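Local atomic coordinates of endo-1,4-beta-xylanase (Pseudoalteromonas haloplanktis, PDB entry 1H12), a protein that hydrolyses internal beta-1,4 linkages of xylan as a cold-adapted family 8 glycoside hydrolase, and probably acts on related beta-glucans too. Residues Y278-D281 / A282-V285; E342-K345 / A346-V350; Y106-N109 / P110-H113; F149-A152 / L153-S157. All coordinates share one frame; numbering follows the deposited sequence.

Contact 1. Residues Y278-D281 / A282-V285; sequences YEFD and AWRV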
ATOM      1  N   TYR A 278       7.038  10.476 -10.862  1.00  8.58           N
ATOM      2  CA  TYR A 278       6.501  10.362  -9.529  1.00  8.10           C
ATOM      3  C   TYR A 278       5.028  10.608  -9.687  1.00  8.55           C
ATOM      4  O   TYR A 278       4.592  11.739  -9.963  1.00  9.00           O
ATOM      5  CB  TYR A 278       7.162  11.374  -8.586  1.00  8.87           C
ATOM      6  CG  TYR A 278       6.491  11.549  -7.252  1.00  7.67           C
ATOM      7  CD1 TYR A 278       6.786  10.743  -6.182  1.00  7.85           C
ATOM      8  CD2 TYR A 278       5.534  12.517  -7.070  1.00  8.36           C
ATOM      9  CE1 TYR A 278       6.162  10.939  -4.945  1.00  7.80           C
ATOM     10  CE2 TYR A 278       4.924  12.718  -5.873  1.00  8.77           C
ATOM     11  CZ  TYR A 278       5.232  11.945  -4.787  1.00  8.08           C
ATOM     12  OH  TYR A 278       4.603  12.184  -3.578  1.00  8.47           O
ATOM     13  N   GLU A 279       4.236   9.561  -9.587  1.00  8.86           N
ATOM     14  CA  GLU A 279       2.800   9.606  -9.800  1.00  9.24           C
ATOM     15  C   GLU A 279       2.110   8.827  -8.684  1.00  9.11           C
ATOM     16  O   GLU A 279       2.644   8.654  -7.591  1.00  8.82           O
ATOM     17  CB  GLU A 279       2.450   9.184 -11.240  1.00  9.72           C
ATOM     18  CG  GLU A 279       3.044   7.880 -11.688  1.00  9.35           C
ATOM     19  CD  GLU A 279       2.873   6.743 -10.692  1.00  9.00           C
ATOM     20  OE1 GLU A 279       1.885   5.966 -10.759  1.00 10.18           O
ATOM     21  OE2 GLU A 279       3.745   6.689  -9.774  1.00  8.81           O
ATOM     22  N   PHE A 280       0.885   8.371  -8.921  1.00 10.04           N
ATOM     23  CA  PHE A 280       0.070   7.793  -7.883  1.00 10.05           C
ATOM     24  C   PHE A 280       0.704   6.597  -7.184  1.00  8.34           C
ATOM     25  O   PHE A 280       0.657   6.534  -5.968  1.00  9.13           O
ATOM     26  CB  PHE A 280      -1.302   7.462  -8.484  1.00 12.11           C
ATOM     27  CG  PHE A 280      -1.826   8.676  -9.319  1.00 16.79           C
ATOM     28  CD1 PHE A 280      -2.319   9.784  -8.647  1.00 19.73           C
ATOM     29  CD2 PHE A 280      -1.608   8.790 -10.732  1.00 20.37           C
ATOM     30  CE1 PHE A 280      -2.731  10.935  -9.345  1.00 22.54           C
ATOM     31  CE2 PHE A 280      -2.022   9.945 -11.389  1.00 23.89           C
ATOM     32  CZ  PHE A 280      -2.569  10.987 -10.690  1.00 24.70           C
ATOM     33  N   ASP A 281       1.276   5.654  -7.927  1.00  8.40           N
ATOM     34  CA  ASP A 281       1.957   4.555  -7.285  1.00  7.85           C
ATOM     35  C   ASP A 281       3.129   5.077  -6.437  1.00  7.86           C
ATOM     36  O   ASP A 281       3.301   4.698  -5.283  1.00  7.98           O
ATOM     37  CB  ASP A 281       2.486   3.524  -8.275  1.00  7.90           C
ATOM     38  CG  ASP A 281       1.525   2.435  -8.632  1.00 11.99           C
ATOM     39  OD1 ASP A 281       0.332   2.496  -8.163  1.00 16.81           O
ATOM     40  OD2 ASP A 281       1.889   1.472  -9.324  1.00 10.69           O
ATOM     41  N   ALA A 282       3.940   5.939  -7.048  1.00  7.55           N
ATOM     42  CA  ALA A 282       5.142   6.426  -6.397  1.00  7.33           C
ATOM     43  C   ALA A 282       4.875   7.110  -5.096  1.00  7.14           C
ATOM     44  O   ALA A 282       5.739   7.115  -4.210  1.00  7.46           O
ATOM     45  CB  ALA A 282       5.942   7.290  -7.340  1.00  7.80           C
ATOM     46  N   TRP A 283       3.702   7.710  -4.915  1.00  7.22           N
ATOM     47  CA  TRP A 283       3.333   8.318  -3.650  1.00  7.80           C
ATOM     48  C   TRP A 283       3.614   7.384  -2.476  1.00  7.52           C
ATOM     49  O   TRP A 283       3.955   7.840  -1.386  1.00  8.14           O
ATOM     50  CB  TRP A 283       1.856   8.657  -3.535  1.00  8.44           C
ATOM     51  CG  TRP A 283       1.285   9.711  -4.442  1.00  7.60           C
ATOM     52  CD1 TRP A 283       1.916  10.501  -5.369  1.00  8.04           C
ATOM     53  CD2 TRP A 283      -0.097  10.061  -4.495  1.00  8.24           C
ATOM     54  NE1 TRP A 283       0.997  11.309  -5.971  1.00  8.46           N
ATOM     55  CE2 TRP A 283      -0.245  11.040  -5.459  1.00  8.44           C
ATOM     56  CE3 TRP A 283      -1.230   9.628  -3.796  1.00  9.10           C
ATOM     57  CZ2 TRP A 283      -1.486  11.568  -5.747  1.00 11.59           C
ATOM     58  CZ3 TRP A 283      -2.433  10.148  -4.065  1.00 11.10           C
ATOM     59  CH2 TRP A 283      -2.569  11.093  -5.048  1.00 12.22           C
ATOM     60  N   ARG A 284       3.349   6.092  -2.688  1.00  6.96           N
ATOM     61  CA  ARG A 284       3.397   5.147  -1.588  1.00  7.27           C
ATOM     62  C   ARG A 284       4.806   4.754  -1.184  1.00  7.28           C
ATOM     63  O   ARG A 284       4.966   4.141  -0.134  1.00  7.89           O
ATOM     64  CB  ARG A 284       2.598   3.860  -1.962  1.00  8.18           C
ATOM     65  CG  ARG A 284       1.139   4.129  -2.254  1.00  8.90           C
ATOM     66  CD  ARG A 284       0.305   2.869  -2.300  1.00  8.93           C
ATOM     67  NE  ARG A 284       0.642   1.872  -3.316  1.00  8.34           N
ATOM     68  CZ  ARG A 284       0.194   1.877  -4.557  1.00  7.89           C
ATOM     69  NH1 ARG A 284      -0.440   2.910  -5.040  1.00  9.72           N
ATOM     70  NH2 ARG A 284       0.354   0.834  -5.299  1.00  9.28           N
ATOM     71  N   VAL A 285       5.796   5.063  -1.995  1.00  6.98           N
ATOM     72  CA  VAL A 285       7.147   4.611  -1.692  1.00  7.37           C
ATOM     73  C   VAL A 285       7.632   5.138  -0.353  1.00  7.44           C
ATOM     74  O   VAL A 285       8.066   4.347   0.493  1.00  7.86           O
ATOM     75  CB  VAL A 285       8.125   4.931  -2.813  1.00  7.31           C
ATOM     76  CG1 VAL A 285       9.522   4.492  -2.442  1.00  8.52           C
ATOM     77  CG2 VAL A 285       7.711   4.290  -4.131  1.00  7.99           C
TER
HETATM   78  O   HOH W   1       5.040  10.428  -1.512  1.00  8.50           O

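Contact 2. Residues E342-K345 / A346-V350; sequences EGQK and AANAV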
ATOM      1  N   GLU A 342      -5.612  14.197  -0.454  1.00 11.42           N
ATOM      2  CA  GLU A 342      -5.522  13.663   0.869  1.00 10.83           C
ATOM      3  C   GLU A 342      -4.645  12.427   0.938  1.00  9.66           C
ATOM      4  O   GLU A 342      -3.950  12.206   1.923  1.00  9.86           O
ATOM      5  CB  GLU A 342      -6.890  13.342   1.462  1.00 11.19           C
ATOM      6  CG  GLU A 342      -7.878  14.510   1.505  1.00 13.18           C
ATOM      7  CD  GLU A 342      -8.761  14.621   0.322  1.00 14.46           C
ATOM      8  OE1 GLU A 342      -8.455  14.047  -0.740  1.00 15.41           O
ATOM      9  OE2 GLU A 342      -9.821  15.287   0.460  1.00 19.19           O
ATOM     10  N   GLY A 343      -4.703  11.587  -0.105  1.00  9.60           N
ATOM     11  CA  GLY A 343      -3.936  10.345  -0.070  1.00 10.01           C
ATOM     12  C   GLY A 343      -2.435  10.583  -0.124  1.00  8.88           C
ATOM     13  O   GLY A 343      -1.663   9.878   0.512  1.00  9.59           O
ATOM     14  N   GLN A 344      -2.032  11.578  -0.913  1.00  8.92           N
ATOM     15  CA  GLN A 344      -0.628  11.921  -1.014  1.00  8.68           C
ATOM     16  C   GLN A 344      -0.145  12.502   0.294  1.00  8.56           C
ATOM     17  O   GLN A 344       0.951  12.167   0.800  1.00  8.97           O
ATOM     18  CB  GLN A 344      -0.422  12.853  -2.201  1.00  8.53           C
ATOM     19  CG  GLN A 344       1.010  13.084  -2.577  1.00  8.50           C
ATOM     20  CD  GLN A 344       1.183  14.053  -3.693  1.00  8.96           C
ATOM     21  OE1 GLN A 344       0.192  14.608  -4.198  1.00 10.15           O
ATOM     22  NE2 GLN A 344       2.449  14.298  -4.084  1.00  9.21           N
ATOM     23  N   LYS A 345      -0.950  13.402   0.883  1.00  8.44           N
ATOM     24  CA  LYS A 345      -0.608  13.949   2.179  1.00  8.79           C
ATOM     25  C   LYS A 345      -0.551  12.858   3.258  1.00  8.50           C
ATOM     26  O   LYS A 345       0.298  12.912   4.147  1.00  9.28           O
ATOM     27  CB  LYS A 345      -1.614  15.027   2.558  1.00  9.58           C
ATOM     28  CG  LYS A 345      -1.527  16.251   1.710  1.00 10.28           C
ATOM     29  CD  LYS A 345      -2.567  17.309   2.040  1.00 12.31           C
ATOM     30  CE  LYS A 345      -2.313  18.628   1.303  1.00 16.06           C
ATOM     31  NZ  LYS A 345      -3.456  19.579   1.488  1.00 17.78           N
ATOM     32  N   ALA A 346      -1.424  11.883   3.159  1.00  9.30           N
ATOM     33  CA  ALA A 346      -1.438  10.743   4.081  1.00  8.82           C
ATOM     34  C   ALA A 346      -0.152   9.893   3.948  1.00  8.80           C
ATOM     35  O   ALA A 346       0.480   9.553   4.944  1.00  8.87           O
ATOM     36  CB  ALA A 346      -2.686   9.886   3.784  1.00 10.19           C
ATOM     37  N   ALA A 347       0.232   9.578   2.727  1.00  8.61           N
ATOM     38  CA  ALA A 347       1.452   8.834   2.471  1.00  8.65           C
ATOM     39  C   ALA A 347       2.638   9.559   3.071  1.00  8.18           C
ATOM     40  O   ALA A 347       3.506   8.963   3.695  1.00  8.68           O
ATOM     41  CB  ALA A 347       1.632   8.616   0.993  1.00  8.95           C
ATOM     42  N   ASN A 348       2.690  10.880   2.882  1.00  8.35           N
ATOM     43  CA  ASN A 348       3.805  11.671   3.336  1.00  8.19           C
ATOM     44  C   ASN A 348       3.848  11.767   4.862  1.00  8.92           C
ATOM     45  O   ASN A 348       4.918  11.883   5.455  1.00  9.69           O
ATOM     46  CB  ASN A 348       3.792  13.043   2.676  1.00  8.62           C
ATOM     47  CG  ASN A 348       4.064  12.958   1.194  1.00  8.95           C
ATOM     48  OD1 ASN A 348       4.691  11.970   0.742  1.00  9.15           O
ATOM     49  ND2 ASN A 348       3.668  13.994   0.423  1.00  9.52           N
ATOM     50  N   ALA A 349       2.671  11.732   5.524  1.00  9.16           N
ATOM     51  CA  ALA A 349       2.644  11.712   6.979  1.00  9.20           C
ATOM     52  C   ALA A 349       3.256  10.404   7.530  1.00  9.26           C
ATOM     53  O   ALA A 349       3.966  10.420   8.535  1.00  9.88           O
ATOM     54  CB  ALA A 349       1.263  11.924   7.483  1.00 10.51           C
ATOM     55  N   VAL A 350       2.963   9.265   6.886  1.00  8.54           N
ATOM     56  CA  VAL A 350       3.531   8.016   7.330  1.00  8.54           C
ATOM     57  C   VAL A 350       5.033   8.002   7.172  1.00  8.24           C
ATOM     58  O   VAL A 350       5.770   7.433   7.993  1.00  8.96           O
ATOM     59  CB  VAL A 350       2.889   6.814   6.623  1.00  8.24           C
ATOM     60  CG1 VAL A 350       3.501   5.526   7.038  1.00  9.11           C
ATOM     61  CG2 VAL A 350       1.389   6.826   6.836  1.00  9.70           C
TER

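Contact 3. Residues Y106-N109 / P110-H113; sequences YQKN and PDNH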
ATOM      1  N   TYR A 106     -14.281 -13.865  -6.774  1.00  8.16           N
ATOM      2  CA  TYR A 106     -14.469 -13.079  -7.977  1.00  8.81           C
ATOM      3  C   TYR A 106     -13.184 -12.478  -8.551  1.00  9.07           C
ATOM      4  O   TYR A 106     -13.105 -12.278  -9.766  1.00 10.97           O
ATOM      5  CB  TYR A 106     -15.506 -11.985  -7.727  1.00  8.60           C
ATOM      6  CG  TYR A 106     -16.814 -12.473  -7.220  1.00  8.26           C
ATOM      7  CD1 TYR A 106     -17.558 -13.407  -7.914  1.00  9.92           C
ATOM      8  CD2 TYR A 106     -17.347 -12.035  -6.020  1.00  8.93           C
ATOM      9  CE1 TYR A 106     -18.773 -13.870  -7.446  1.00 10.47           C
ATOM     10  CE2 TYR A 106     -18.544 -12.500  -5.545  1.00  9.76           C
ATOM     11  CZ  TYR A 106     -19.249 -13.439  -6.255  1.00  9.80           C
ATOM     12  OH  TYR A 106     -20.466 -13.881  -5.760  1.00 12.00           O
ATOM     13  N   GLN A 107     -12.202 -12.140  -7.718  1.00  8.30           N
ATOM     14  CA  GLN A 107     -10.936 -11.636  -8.217  1.00  7.98           C
ATOM     15  C   GLN A 107      -9.967 -12.722  -8.620  1.00  7.86           C
ATOM     16  O   GLN A 107      -9.204 -12.563  -9.582  1.00  8.98           O
ATOM     17  CB  GLN A 107     -10.308 -10.638  -7.225  1.00  7.68           C
ATOM     18  CG  GLN A 107     -11.104  -9.369  -7.100  1.00  7.76           C
ATOM     19  CD  GLN A 107     -10.647  -8.455  -5.956  1.00  7.77           C
ATOM     20  OE1 GLN A 107     -10.370  -8.923  -4.853  1.00  9.31           O
ATOM     21  NE2 GLN A 107     -10.634  -7.147  -6.219  1.00  7.99           N
ATOM     22  N   LYS A 108      -9.947 -13.838  -7.891  1.00  8.09           N
ATOM     23  CA  LYS A 108      -8.977 -14.890  -8.155  1.00  8.28           C
ATOM     24  C   LYS A 108      -9.178 -15.470  -9.546  1.00  9.27           C
ATOM     25  O   LYS A 108     -10.289 -15.957  -9.864  1.00 11.36           O
ATOM     26  CB  LYS A 108      -9.114 -15.992  -7.121  1.00  9.92           C
ATOM     27  CG  LYS A 108      -8.057 -17.038  -7.245  1.00 10.47           C
ATOM     28  CD  LYS A 108      -8.337 -18.254  -6.326  1.00 14.56           C
ATOM     29  CE  LYS A 108      -7.494 -19.434  -6.707  1.00 15.71           C
ATOM     30  NZ  LYS A 108      -7.847 -20.622  -5.908  1.00 20.79           N
ATOM     31  N   ASN A 109      -8.135 -15.561 -10.332  1.00  8.92           N
ATOM     32  CA  ASN A 109      -8.168 -16.325 -11.591  1.00  9.82           C
ATOM     33  C   ASN A 109      -8.039 -17.800 -11.246  1.00 10.81           C
ATOM     34  O   ASN A 109      -7.250 -18.203 -10.379  1.00 11.50           O
ATOM     35  CB  ASN A 109      -7.014 -15.924 -12.497  1.00 10.38           C
ATOM     36  CG  ASN A 109      -7.089 -14.519 -13.025  1.00 10.28           C
ATOM     37  OD1 ASN A 109      -6.030 -13.780 -13.010  1.00 14.50           O
ATOM     38  ND2 ASN A 109      -8.183 -14.113 -13.551  1.00 10.23           N
ATOM     39  N   PRO A 110      -8.784 -18.667 -11.950  1.00 11.40           N
ATOM     40  CA  PRO A 110      -8.749 -20.073 -11.620  1.00 12.85           C
ATOM     41  C   PRO A 110      -7.377 -20.697 -11.683  1.00 12.38           C
ATOM     42  O   PRO A 110      -6.534 -20.322 -12.511  1.00 12.14           O
ATOM     43  CB  PRO A 110      -9.674 -20.720 -12.666  1.00 14.91           C
ATOM     44  CG  PRO A 110     -10.032 -19.703 -13.550  1.00 18.83           C
ATOM     45  CD  PRO A 110      -9.716 -18.361 -13.001  1.00 13.23           C
ATOM     46  N   ASP A 111      -7.152 -21.699 -10.845  1.00 13.15           N
ATOM     47  CA  ASP A 111      -5.875 -22.389 -10.823  1.00 13.89           C
ATOM     48  C   ASP A 111      -5.575 -23.171 -12.082  1.00 14.72           C
ATOM     49  O   ASP A 111      -4.410 -23.510 -12.334  1.00 16.34           O
ATOM     50  CB  ASP A 111      -5.828 -23.306  -9.591  1.00 15.39           C
ATOM     51  CG  ASP A 111      -5.831 -22.496  -8.293  1.00 15.12           C
ATOM     52  OD1 ASP A 111      -5.125 -21.491  -8.175  1.00 17.62           O
ATOM     53  OD2 ASP A 111      -6.599 -22.785  -7.374  1.00 20.28           O
ATOM     54  N   ASN A 112      -6.607 -23.436 -12.860  1.00 14.84           N
ATOM     55  CA  ASN A 112      -6.485 -24.146 -14.120  1.00 16.24           C
ATOM     56  C   ASN A 112      -6.703 -23.191 -15.330  1.00 16.01           C
ATOM     57  O   ASN A 112      -7.003 -23.619 -16.421  1.00 17.58           O
ATOM     58  CB  ASN A 112      -7.363 -25.410 -14.165  1.00 17.52           C
ATOM     59  CG  ASN A 112      -8.788 -25.089 -14.151  1.00 20.28           C
ATOM     60  OD1 ASN A 112      -9.198 -23.940 -13.872  1.00 22.14           O
ATOM     61  ND2 ASN A 112      -9.630 -26.078 -14.544  1.00 24.16           N
ATOM     62  N   HIS A 113      -6.497 -21.873 -15.131  1.00 14.77           N
ATOM     63  CA  HIS A 113      -6.557 -20.967 -16.258  1.00 13.45           C
ATOM     64  C   HIS A 113      -5.645 -21.470 -17.350  1.00 14.27           C
ATOM     65  O   HIS A 113      -4.549 -21.932 -17.082  1.00 14.69           O
ATOM     66  CB  HIS A 113      -6.106 -19.576 -15.792  1.00 12.92           C
ATOM     67  CG  HIS A 113      -6.379 -18.491 -16.766  1.00 12.36           C
ATOM     68  ND1 HIS A 113      -7.336 -17.492 -16.612  1.00 16.44           N
ATOM     69  CD2 HIS A 113      -5.747 -18.263 -17.923  1.00 10.82           C
ATOM     70  CE1 HIS A 113      -7.267 -16.711 -17.682  1.00 12.32           C
ATOM     71  NE2 HIS A 113      -6.323 -17.183 -18.487  1.00 17.26           N
TER
HETATM   72  O   HOH W   2      -4.409 -20.767  -5.759  1.00 18.58           O

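Contact 4. Residues F149-A152 / L153-S157; sequences FAFA and LLNAS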
ATOM      1  N   PHE A 149      -2.859  -8.964   0.475  1.00  6.36           N
ATOM      2  CA  PHE A 149      -3.747 -10.030   0.846  1.00  6.52           C
ATOM      3  C   PHE A 149      -3.044 -11.023   1.759  1.00  6.33           C
ATOM      4  O   PHE A 149      -3.592 -11.463   2.775  1.00  7.20           O
ATOM      5  CB  PHE A 149      -4.282 -10.821  -0.370  1.00  6.82           C
ATOM      6  CG  PHE A 149      -5.326 -10.144  -1.244  1.00  7.14           C
ATOM      7  CD1 PHE A 149      -6.434  -9.500  -0.702  1.00  7.34           C
ATOM      8  CD2 PHE A 149      -5.267 -10.249  -2.617  1.00  7.58           C
ATOM      9  CE1 PHE A 149      -7.413  -8.982  -1.503  1.00  7.51           C
ATOM     10  CE2 PHE A 149      -6.259  -9.729  -3.425  1.00  7.67           C
ATOM     11  CZ  PHE A 149      -7.338  -9.086  -2.854  1.00  7.29           C
ATOM     12  N   ALA A 150      -1.813 -11.432   1.372  1.00  6.60           N
ATOM     13  CA  ALA A 150      -1.077 -12.390   2.205  1.00  6.89           C
ATOM     14  C   ALA A 150      -0.831 -11.841   3.593  1.00  6.75           C
ATOM     15  O   ALA A 150      -1.009 -12.533   4.601  1.00  7.45           O
ATOM     16  CB  ALA A 150       0.232 -12.738   1.538  1.00  7.75           C
ATOM     17  N   PHE A 151      -0.388 -10.591   3.649  1.00  6.65           N
ATOM     18  CA  PHE A 151      -0.151  -9.911   4.916  1.00  6.74           C
ATOM     19  C   PHE A 151      -1.424  -9.912   5.780  1.00  6.71           C
ATOM     20  O   PHE A 151      -1.405 -10.266   6.965  1.00  7.15           O
ATOM     21  CB  PHE A 151       0.336  -8.492   4.653  1.00  7.22           C
ATOM     22  CG  PHE A 151       0.571  -7.699   5.901  1.00  6.93           C
ATOM     23  CD1 PHE A 151       1.683  -7.918   6.722  1.00  7.47           C
ATOM     24  CD2 PHE A 151      -0.316  -6.711   6.279  1.00  7.48           C
ATOM     25  CE1 PHE A 151       1.881  -7.235   7.876  1.00  7.83           C
ATOM     26  CE2 PHE A 151      -0.129  -5.985   7.427  1.00  7.91           C
ATOM     27  CZ  PHE A 151       0.976  -6.252   8.245  1.00  8.18           C
ATOM     28  N   ALA A 152      -2.526  -9.455   5.206  1.00  6.85           N
ATOM     29  CA  ALA A 152      -3.748  -9.355   5.947  1.00  6.84           C
ATOM     30  C   ALA A 152      -4.256 -10.698   6.441  1.00  6.75           C
ATOM     31  O   ALA A 152      -4.713 -10.828   7.588  1.00  7.29           O
ATOM     32  CB  ALA A 152      -4.798  -8.653   5.076  1.00  8.00           C
ATOM     33  N   LEU A 153      -4.169 -11.732   5.603  1.00  7.24           N
ATOM     34  CA  LEU A 153      -4.605 -13.077   5.950  1.00  7.09           C
ATOM     35  C   LEU A 153      -3.770 -13.688   7.080  1.00  7.55           C
ATOM     36  O   LEU A 153      -4.305 -14.358   7.979  1.00  7.67           O
ATOM     37  CB  LEU A 153      -4.619 -13.959   4.714  1.00  7.66           C
ATOM     38  CG  LEU A 153      -5.732 -13.644   3.715  1.00  7.28           C
ATOM     39  CD1 LEU A 153      -5.378 -14.228   2.355  1.00  8.47           C
ATOM     40  CD2 LEU A 153      -7.087 -14.159   4.185  1.00  8.23           C
ATOM     41  N   LEU A 154      -2.449 -13.473   7.051  1.00  7.20           N
ATOM     42  CA  LEU A 154      -1.623 -13.976   8.135  1.00  7.48           C
ATOM     43  C   LEU A 154      -1.998 -13.340   9.440  1.00  7.40           C
ATOM     44  O   LEU A 154      -2.036 -14.007  10.494  1.00  8.24           O
ATOM     45  CB  LEU A 154      -0.141 -13.726   7.845  1.00  7.83           C
ATOM     46  CG  LEU A 154       0.518 -14.638   6.811  1.00  8.26           C
ATOM     47  CD1 LEU A 154       1.894 -14.102   6.499  1.00  9.09           C
ATOM     48  CD2 LEU A 154       0.574 -16.092   7.288  1.00  8.89           C
ATOM     49  N   ASN A 155      -2.280 -12.035   9.428  1.00  7.36           N
ATOM     50  CA  ASN A 155      -2.710 -11.344  10.637  1.00  7.80           C
ATOM     51  C   ASN A 155      -4.081 -11.820  11.119  1.00  7.50           C
ATOM     52  O   ASN A 155      -4.298 -11.963  12.307  1.00  8.51           O
ATOM     53  CB  ASN A 155      -2.678  -9.842  10.420  1.00  7.62           C
ATOM     54  CG  ASN A 155      -1.277  -9.253  10.515  1.00  7.82           C
ATOM     55  OD1 ASN A 155      -0.645  -8.980   9.382  1.00 10.57           O
ATOM     56  ND2 ASN A 155      -0.792  -9.069  11.646  1.00  6.57           N
ATOM     57  N   ALA A 156      -5.002 -12.069  10.172  1.00  7.42           N
ATOM     58  CA  ALA A 156      -6.336 -12.582  10.536  1.00  7.78           C
ATOM     59  C   ALA A 156      -6.201 -13.937  11.213  1.00  7.93           C
ATOM     60  O   ALA A 156      -6.858 -14.183  12.248  1.00  8.95           O
ATOM     61  CB  ALA A 156      -7.172 -12.660   9.284  1.00  7.63           C
ATOM     62  N   SER A 157      -5.374 -14.816  10.670  1.00  8.29           N
ATOM     63  CA  SER A 157      -5.115 -16.087  11.331  1.00  8.74           C
ATOM     64  C   SER A 157      -4.645 -15.876  12.756  1.00  8.72           C
ATOM     65  O   SER A 157      -5.126 -16.547  13.686  1.00  9.76           O
ATOM     66  CB  SER A 157      -4.027 -16.824  10.546  1.00  8.69           C
ATOM     67  OG  SER A 157      -3.584 -17.977  11.256  1.00  9.61           O
TER

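Contact 1. Residues Y278-D281 / A282-V285
F280 lies alongside W283 and overlaps it twice. Its ring turns an edge to the indole face in an offset edge-to-face pair (planes 60° apart), with CD1 of F280 3.5 Å from CZ2 of W283. Its backbone CA sits squarely over the indole as a CH-pi contact, 3.9 Å from the centroid of the five-membered ring of W283. The Y278 side chain crosses that of W283 at about a right angle, its ring lying obliquely to the indole (planes 42° apart). CZ of Y278 reaches 3.7 Å from CD1 of W283, while CD1 of Y278 rests on the A282 methyl. The three rings form an aromatic cluster in the loop that leads from strand 277-278 into helix 283-296, in a family built on an (alpha/alpha)6 barrel. E279 straps this turn together. Its chain bends at chi2 so that OE2 takes the A282 N-H on the syn side at 2.8 Å, OE1 takes that of D281, and the backbone O of E279 receives W283 N at 3.0 Å. Beyond it, D281 and R284 point the same way; OD1 of D281 meets NH1 of R284 at 3.2 Å in a salt bridge whose hydrogen bonds are weak. NH2 of R284 also forms salt bridges to D144 and E78, and NH1 bonds to Y381 OH. W283 NE1 donates to Q327 O. Y278 OH bonds probably to Q344 NE2, and to a water 2.8 Å from W283 O.

Contact 2. Residues E342-K345 / A346-V350
The backbone O of Q344 receives N348 N at 3.0 Å, and the N348 side chain folds back beside the same carbonyl, its CG 3.2 Å from Q344 O. That fold comes from CG standing anti to the carbonyl carbon (chi1 -67°). The two side chains leave the helix side by side, Q344 fully extended, and CG of Q344 comes 4.1 Å from ND2 of N348, the two amide planes 60° apart. These are i to i+4 neighbours on helix 342-351, where A346 N to E342 O (2.8 Å), A347 N to G343 O (2.9 Å) and A349 N to K345 O (3.0 Å) continue the alpha-helical pattern, the A346 methyl resting on E342 O. Polar ends are held from outside: N348 ND2 bonds to Y325 OH, and Q344 NE2 to E326 O. With N348 cut back to an alanine, Y325 OH would probably lose this amide partner and the side of Q344 its neighbour. The alanine methyls face neighbouring helices: A346 touches A389 of helix 379-392 and F368 of helix 358-369, and A347 touches M287 of helix 283-296. At the first turn, the side chain of E342 touches the bound xylopyranose.

Contact 3. Residues Y106-N109 / P110-H113
NZ of K108 donates to OD2 of D111 at 2.9 Å, a salt bridge between residues three apart in the chain. The ammonium arrives on the syn side of that oxygen, 30° out of the carboxylate plane, and the two side chains cross at about a right angle. K108 starts with CG opposite its backbone N (chi1 -174°) and stays extended to the end; this reach brings CE within 3.5 Å of D111 OD1, so the last methylene also lies against the carboxylate. A water closes a small ring at the pair: it donates to D111 OD1 at 2.6 Å and makes a weak bond with K108 NZ. D111 is the second residue of a type I beta turn, P110 to H113, closed by H113 N bonding to P110 O at 3.0 Å. Packing between the two segments is slight. CB of N109 approaches ND1 of H113 at 4.4 Å, meeting that imidazole obliquely. The charged pair and the turn lie at the protein surface; the centre of the contact is about 23 Å from that of the chain. Here the chain passes from helix 93-107 toward strand 123-128; backbone bonds of Q107 with A123 and of N109 with V121 tie it to that strand and the loop before it, while N109 and H113 both rest on E139 of strand 138-139.

Contact 4. Residues F149-A152 / L153-S157
This is an i to i+4 contact within a buried stretch of helix 143-160, in a protein whose family has an (alpha/alpha)6 barrel. The regular alpha-helical backbone bonds carry it, from L153 N to F149 O (2.9 Å) through to A156 N with A152 O. Among the side chains, F151 pairs with N155. The phenylalanine swings out with CG anti to the backbone N (chi1 178°), which turns one ring face to the next helical turn, and the amide end of N155 comes over the middle of that face, the amide and ring planes 65° apart. The leucines instead fold over the carbonyls to which their own N-H groups are hydrogen-bonded: CG of L153 lies 3.2 Å from F149 O, and CG of L154 3.4 Å from A150 O. Between F149 and L153 the side chains barely meet, CB of F149 being 4.5 Å from CD1 of L153. A serine in place of F151 would probably leave the N155 amide without the ring beneath it, freer to turn, and would also remove the stacking partner of F208. Around the helix, F151 meets the rings of Y211 and F399 as well. L154 packs on Y211 and F212 of helix 206-215 and on A172 of helix 168-182; A152 touches T85 of helix 77-89, and L153 and A156 reach W100 and F96 of helix 93-107.

In the fold
Contacts 1 and 2 lie side by side near the bound xylopyranose, their centres 11 Å apart. The probable hydrogen bond that joins them, Y278 OH with Q344 NE2, is 3.1 Å long, and CZ3 of W283 packs 3.5 Å from Q344 N. E342 of contact 2 belongs to the sugar pocket, the nearest atoms of its side chain and the ligand about 3 Å apart, against about 5 Å for W283. Contacts 3 and 4, centres 20 Å apart, meet at one point: OE1 of Q107 lies 3.6 Å from CZ of F149, although the salt bridge of contact 3 is at the surface. The centre of contact 4 is about 24 Å from those of contacts 1 and 2, across the centre of the chain.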